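Local atomic coordinates of uncharacterized protein AsqI (PDB entry 5YY3), a protein that catalyses the zinc-dependent conversion of 4'-methoxycyclopenine into 4'-methoxyviridicatin with release of methyl isocyanate, a step in aspoquinolone biosynthesis. Residues A[167-181]-A[453-465]. Numbering follows the deposited sequence.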
loop_
_atom_site.group_PDB
_atom_site.type_symbol
_atom_site.label_atom_id
_atom_site.label_comp_id
_atom_site.label_asym_id
_atom_site.label_seq_id
_atom_site.Cartn_x
_atom_site.Cartn_y
_atom_site.Cartn_z
ATOM N N LEU A 167 -2.283 9.325 -5.380
ATOM C CA LEU A 167 -2.982 8.051 -5.421
ATOM C C LEU A 167 -3.597 7.644 -4.069
ATOM O O LEU A 167 -3.354 6.544 -3.573
ATOM C CB LEU A 167 -2.014 6.966 -5.904
ATOM C CG LEU A 167 -1.635 7.069 -7.382
ATOM C CD1 LEU A 167 -0.499 6.131 -7.720
ATOM C CD2 LEU A 167 -2.844 6.790 -8.283
ATOM N N HIS A 168 -4.389 8.532 -3.477
ATOM C CA HIS A 168 -5.012 8.271 -2.181
ATOM C C HIS A 168 -6.522 8.220 -2.354
ATOM O O HIS A 168 -7.025 8.458 -3.448
ATOM C CB HIS A 168 -4.611 9.341 -1.149
ATOM C CG HIS A 168 -3.137 9.385 -0.878
ATOM N ND1 HIS A 168 -2.474 8.400 -0.177
ATOM C CD2 HIS A 168 -2.184 10.286 -1.246
ATOM C CE1 HIS A 168 -1.185 8.693 -0.106
ATOM N NE2 HIS A 168 -0.982 9.829 -0.752
ATOM N N GLY A 169 -7.239 7.899 -1.283
ATOM C CA GLY A 169 -8.689 7.845 -1.328
ATOM C C GLY A 169 -9.233 6.960 -2.434
ATOM O O GLY A 169 -8.870 5.785 -2.547
ATOM N N HIS A 170 -10.103 7.534 -3.261
ATOM C CA HIS A 170 -10.685 6.811 -4.376
ATOM C C HIS A 170 -10.100 7.293 -5.711
ATOM O O HIS A 170 -10.789 7.295 -6.733
ATOM C CB HIS A 170 -12.212 6.971 -4.375
ATOM C CG HIS A 170 -12.909 6.229 -3.273
ATOM N ND1 HIS A 170 -13.227 6.812 -2.063
ATOM C CD2 HIS A 170 -13.367 4.954 -3.208
ATOM C CE1 HIS A 170 -13.846 5.926 -1.299
ATOM N NE2 HIS A 170 -13.946 4.790 -1.971
ATOM N N ALA A 171 -8.832 7.705 -5.706
ATOM C CA ALA A 171 -8.202 8.194 -6.933
ATOM C C ALA A 171 -8.147 7.114 -8.017
ATOM O O ALA A 171 -8.215 7.419 -9.210
ATOM C CB ALA A 171 -6.809 8.718 -6.647
ATOM N N LEU A 172 -8.026 5.855 -7.616
ATOM C CA LEU A 172 -7.932 4.786 -8.600
ATOM C C LEU A 172 -9.188 4.693 -9.474
ATOM O O LEU A 172 -9.117 4.233 -10.624
ATOM C CB LEU A 172 -7.654 3.443 -7.910
ATOM C CG LEU A 172 -6.210 3.223 -7.414
ATOM C CD1 LEU A 172 -6.049 1.841 -6.774
ATOM C CD2 LEU A 172 -5.187 3.422 -8.542
ATOM N N LEU A 173 -10.322 5.139 -8.937
ATOM C CA LEU A 173 -11.622 5.056 -9.630
ATOM C C LEU A 173 -11.798 6.148 -10.684
ATOM O O LEU A 173 -12.822 6.233 -11.360
ATOM C CB LEU A 173 -12.762 5.155 -8.628
ATOM C CG LEU A 173 -12.798 3.985 -7.646
ATOM C CD1 LEU A 173 -14.011 4.110 -6.714
ATOM C CD2 LEU A 173 -12.823 2.677 -8.440
ATOM N N SER A 174 -10.796 7.001 -10.793
ATOM C CA SER A 174 -10.772 8.057 -11.785
ATOM C C SER A 174 -11.144 7.571 -13.201
ATOM O O SER A 174 -11.823 8.282 -13.937
ATOM C CB SER A 174 -9.373 8.719 -11.730
ATOM O OG SER A 174 -8.874 9.024 -13.009
ATOM N N TYR A 175 -10.724 6.362 -13.577
ATOM C CA TYR A 175 -11.041 5.830 -14.921
ATOM C C TYR A 175 -12.556 5.740 -15.144
ATOM O O TYR A 175 -13.075 5.955 -16.245
ATOM C CB TYR A 175 -10.405 4.439 -15.149
ATOM C CG TYR A 175 -11.052 3.325 -14.342
ATOM C CD1 TYR A 175 -10.613 3.024 -13.050
ATOM C CD2 TYR A 175 -12.105 2.577 -14.868
ATOM C CE1 TYR A 175 -11.211 2.015 -12.308
ATOM C CE2 TYR A 175 -12.713 1.581 -14.134
ATOM C CZ TYR A 175 -12.261 1.294 -12.855
ATOM O OH TYR A 175 -12.875 0.290 -12.124
ATOM N N TRP A 176 -13.262 5.431 -14.071
ATOM C CA TRP A 176 -14.693 5.275 -14.115
ATOM C C TRP A 176 -15.369 6.650 -14.076
ATOM O O TRP A 176 -16.276 6.920 -14.859
ATOM C CB TRP A 176 -15.132 4.406 -12.942
ATOM C CG TRP A 176 -16.424 3.687 -13.071
ATOM C CD1 TRP A 176 -16.607 2.437 -13.566
ATOM C CD2 TRP A 176 -17.717 4.137 -12.615
ATOM N NE1 TRP A 176 -17.933 2.081 -13.470
ATOM C CE2 TRP A 176 -18.632 3.104 -12.891
ATOM C CE3 TRP A 176 -18.176 5.307 -12.006
ATOM C CZ2 TRP A 176 -19.993 3.210 -12.583
ATOM C CZ3 TRP A 176 -19.539 5.412 -11.704
ATOM C CH2 TRP A 176 -20.426 4.371 -12.000
ATOM N N ARG A 177 -14.925 7.526 -13.181
ATOM C CA ARG A 177 -15.559 8.850 -13.071
ATOM C C ARG A 177 -15.268 9.756 -14.272
ATOM O O ARG A 177 -16.111 10.582 -14.650
ATOM C CB ARG A 177 -15.122 9.546 -11.787
ATOM C CG ARG A 177 -15.506 8.799 -10.495
ATOM C CD ARG A 177 -15.210 9.672 -9.268
ATOM N NE ARG A 177 -13.850 10.197 -9.332
ATOM C CZ ARG A 177 -12.824 9.745 -8.608
ATOM N NH1 ARG A 177 -12.988 8.771 -7.719
ATOM N NH2 ARG A 177 -11.628 10.279 -8.768
ATOM N N ASP A 178 -14.090 9.602 -14.878
ATOM C CA ASP A 178 -13.727 10.408 -16.045
ATOM C C ASP A 178 -14.164 9.773 -17.351
ATOM O O ASP A 178 -13.853 10.292 -18.424
ATOM C CB ASP A 178 -12.221 10.629 -16.120
ATOM C CG ASP A 178 -11.718 11.591 -15.086
ATOM O OD1 ASP A 178 -12.378 12.601 -14.839
ATOM O OD2 ASP A 178 -10.626 11.344 -14.533
ATOM N N ASP A 179 -14.834 8.633 -17.283
ATOM C CA ASP A 179 -15.222 7.965 -18.515
ATOM C C ASP A 179 -16.024 8.921 -19.404
ATOM O O ASP A 179 -17.025 9.502 -18.970
ATOM C CB ASP A 179 -16.013 6.701 -18.224
ATOM C CG ASP A 179 -16.413 5.976 -19.481
ATOM O OD1 ASP A 179 -17.362 6.434 -20.144
ATOM O OD2 ASP A 179 -15.781 4.949 -19.812
ATOM N N TYR A 180 -15.554 9.090 -20.637
ATOM C CA TYR A 180 -16.175 10.019 -21.570
ATOM C C TYR A 180 -17.655 9.723 -21.751
ATOM O O TYR A 180 -18.474 10.633 -21.784
ATOM C CB TYR A 180 -15.501 9.982 -22.959
ATOM C CG TYR A 180 -16.283 10.839 -23.929
ATOM C CD1 TYR A 180 -16.183 12.231 -23.881
ATOM C CD2 TYR A 180 -17.198 10.274 -24.822
ATOM C CE1 TYR A 180 -16.929 13.035 -24.726
ATOM C CE2 TYR A 180 -17.952 11.074 -25.671
ATOM C CZ TYR A 180 -17.810 12.457 -25.607
ATOM O OH TYR A 180 -18.537 13.269 -26.435
ATOM N N ASP A 181 -17.996 8.446 -21.909
ATOM C CA ASP A 181 -19.353 8.101 -22.262
ATOM C C ASP A 181 -20.274 8.205 -21.048
ATOM O O ASP A 181 -21.453 8.520 -21.190
ATOM C CB ASP A 181 -19.391 6.707 -22.908
ATOM C CG ASP A 181 -18.651 6.676 -24.250
ATOM O OD1 ASP A 181 -19.222 7.167 -25.250
ATOM O OD2 ASP A 181 -17.493 6.191 -24.305
ATOM N N VAL A 453 -6.976 10.246 -23.769
ATOM C CA VAL A 453 -6.654 11.489 -23.055
ATOM C C VAL A 453 -7.275 12.716 -23.708
ATOM O O VAL A 453 -7.654 13.662 -23.021
ATOM C CB VAL A 453 -5.137 11.693 -22.959
ATOM C CG1 VAL A 453 -4.818 12.939 -22.170
ATOM C CG2 VAL A 453 -4.497 10.499 -22.304
ATOM N N ASN A 454 -7.376 12.701 -25.037
ATOM C CA ASN A 454 -8.027 13.793 -25.771
ATOM C C ASN A 454 -9.532 13.880 -25.476
ATOM O O ASN A 454 -10.133 14.932 -25.655
ATOM C CB ASN A 454 -7.803 13.637 -27.279
ATOM C CG ASN A 454 -8.248 12.277 -27.797
ATOM O OD1 ASN A 454 -7.896 11.241 -27.232
ATOM N ND2 ASN A 454 -9.043 12.277 -28.862
ATOM N N PHE A 455 -10.137 12.770 -25.045
ATOM C CA PHE A 455 -11.526 12.763 -24.584
ATOM C C PHE A 455 -11.639 12.908 -23.055
ATOM O O PHE A 455 -12.629 12.466 -22.454
ATOM C CB PHE A 455 -12.234 11.477 -25.014
ATOM C CG PHE A 455 -12.647 11.442 -26.468
ATOM C CD1 PHE A 455 -11.747 11.073 -27.454
ATOM C CD2 PHE A 455 -13.949 11.758 -26.842
ATOM C CE1 PHE A 455 -12.137 11.025 -28.797
ATOM C CE2 PHE A 455 -14.341 11.706 -28.182
ATOM C CZ PHE A 455 -13.428 11.340 -29.156
ATOM N N MET A 456 -10.620 13.508 -22.436
ATOM C CA MET A 456 -10.612 13.814 -20.996
ATOM C C MET A 456 -10.764 12.605 -20.068
ATOM O O MET A 456 -11.358 12.717 -19.002
ATOM C CB MET A 456 -11.707 14.836 -20.668
ATOM C CG MET A 456 -11.550 16.146 -21.447
ATOM S SD MET A 456 -9.897 16.850 -21.245
ATOM C CE MET A 456 -9.574 17.573 -22.855
ATOM N N GLU A 457 -10.206 11.462 -20.455
ATOM C CA GLU A 457 -10.252 10.264 -19.614
ATOM C C GLU A 457 -8.933 10.070 -18.871
ATOM O O GLU A 457 -7.909 10.634 -19.250
ATOM C CB GLU A 457 -10.574 9.025 -20.454
ATOM C CG GLU A 457 -11.908 9.106 -21.173
ATOM C CD GLU A 457 -12.240 7.839 -21.939
ATOM O OE1 GLU A 457 -11.337 7.238 -22.548
ATOM O OE2 GLU A 457 -13.415 7.442 -21.937
ATOM N N SER A 458 -8.956 9.281 -17.802
ATOM C CA SER A 458 -7.730 9.040 -17.046
ATOM C C SER A 458 -7.614 7.596 -16.595
ATOM O O SER A 458 -8.627 6.923 -16.394
ATOM C CB SER A 458 -7.652 9.976 -15.840
ATOM O OG SER A 458 -8.822 9.877 -15.042
ATOM N N LYS A 459 -6.364 7.136 -16.482
ATOM C CA LYS A 459 -5.986 5.866 -15.856
ATOM C C LYS A 459 -6.354 4.611 -16.663
ATOM O O LYS A 459 -5.553 3.689 -16.749
ATOM C CB LYS A 459 -6.583 5.779 -14.441
ATOM C CG LYS A 459 -5.965 6.787 -13.451
ATOM C CD LYS A 459 -5.985 6.246 -12.011
ATOM C CE LYS A 459 -5.346 7.219 -11.017
ATOM N NZ LYS A 459 -6.001 8.576 -11.022
ATOM N N ALA A 460 -7.551 4.578 -17.243
ATOM C CA ALA A 460 -7.985 3.449 -18.074
ATOM C C ALA A 460 -9.290 3.768 -18.809
ATOM O O ALA A 460 -9.956 4.760 -18.514
ATOM C CB ALA A 460 -8.164 2.186 -17.228
ATOM N N LYS A 461 -9.614 2.930 -19.789
ATOM C CA LYS A 461 -10.931 2.903 -20.410
ATOM C C LYS A 461 -11.511 1.514 -20.189
ATOM O O LYS A 461 -11.015 0.550 -20.771
ATOM C CB LYS A 461 -10.862 3.209 -21.910
ATOM C CG LYS A 461 -12.217 3.130 -22.627
ATOM C CD LYS A 461 -13.149 4.248 -22.147
ATOM C CE LYS A 461 -14.485 4.237 -22.868
ATOM N NZ LYS A 461 -15.243 5.511 -22.658
ATOM N N LEU A 462 -12.530 1.403 -19.344
ATOM C CA LEU A 462 -13.117 0.102 -19.036
ATOM C C LEU A 462 -13.905 -0.407 -20.242
ATOM O O LEU A 462 -14.403 0.370 -21.059
ATOM C CB LEU A 462 -14.014 0.186 -17.806
ATOM C CG LEU A 462 -14.678 -1.134 -17.374
ATOM C CD1 LEU A 462 -13.627 -2.170 -16.995
ATOM C CD2 LEU A 462 -15.661 -0.935 -16.224
ATOM N N GLY A 463 -13.997 -1.720 -20.360
ATOM C CA GLY A 463 -14.810 -2.357 -21.374
ATOM C C GLY A 463 -15.055 -3.781 -20.927
ATOM O O GLY A 463 -14.489 -4.240 -19.926
ATOM N N HIS A 464 -15.904 -4.498 -21.650
ATOM C CA HIS A 464 -16.100 -5.896 -21.316
ATOM C C HIS A 464 -16.290 -6.727 -22.576
ATOM O O HIS A 464 -16.770 -6.222 -23.597
ATOM C CB HIS A 464 -17.300 -6.056 -20.385
ATOM C CG HIS A 464 -18.600 -5.691 -21.028
ATOM N ND1 HIS A 464 -19.307 -6.569 -21.820
ATOM C CD2 HIS A 464 -19.312 -4.538 -21.015
ATOM C CE1 HIS A 464 -20.404 -5.976 -22.260
ATOM N NE2 HIS A 464 -20.433 -4.744 -21.782
ATOM N N GLU A 465 -15.910 -8.000 -22.506
ATOM C CA GLU A 465 -16.201 -8.920 -23.596
ATOM C C GLU A 465 -17.708 -9.033 -23.711
ATOM O O GLU A 465 -18.411 -8.903 -22.705
ATOM C CB GLU A 465 -15.574 -10.304 -23.367
ATOM C CG GLU A 465 -14.058 -10.311 -23.271
ATOM C CD GLU A 465 -13.381 -9.695 -24.481
ATOM O OE1 GLU A 465 -14.000 -9.671 -25.574
ATOM O OE2 GLU A 465 -12.224 -9.226 -24.327
HETATM O O HOH W 1 -13.694 3.595 -18.258
HETATM O O HOH W 2 -14.250 12.209 -20.042
#
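K461 NZ is held by three carboxylates, two of them across the contact. D181 OD2, 2.9 Å from K461 NZ, accepts with its anti lone pair. D179 OD2 is met from above its carboxylate plane, with K461 NZ 3.0 Å away. The third partner is E457, from the same segment as the lysine, which offers the syn lone pair of OE2. The anti lone pair of that oxygen takes the backbone N-H of Y180, in the first turn of helix 180-193, in a nearly straight bond (166°). D179 is the N-cap of this helix; its OD1 takes a weak bond from D181 N and another bond from L182 N. K461 leaves strand 461-475 with CG anti to the backbone N, then bends at chi2 (67°), which turns its amine back to the acids. R536 pairs with D181 OD1, N560 bonds D179 OD2, and Y541 bonds E457 OE1.

Beside this network, F455 and Y180 form an edge-to-face (T-shaped) pair, planes at 77°. F455 CD2 lies over the centre of the tyrosine ring, 3.7 Å from Y180 CD1. A water joins Y175 O and D179 OD2 to the backbone N of L462.

At the far end, K459 runs past L167 and bends at its last torsion. K459 NZ reaches A171 O at 3.1 Å from above the carbonyl plane, while S174 N comes from the opposite face. E160 gives this lysine its salt bridge. Between the two lysines, Y175 CB packs on A460 CB at 3.8 Å, and the ring crosses L462 at a slant; its hydroxyl bonds E228 and W232.

The contact joins the hemocyanin-type metal-binding domain to the Ig-like domain. Helix 180-193 carries the zinc ligands H186 and H190. The ammonium of K461, helped by R536 at D181, probably offsets the repulsion among the three acids and favours their ionised form, tying the start of that helix to the Ig-like domain.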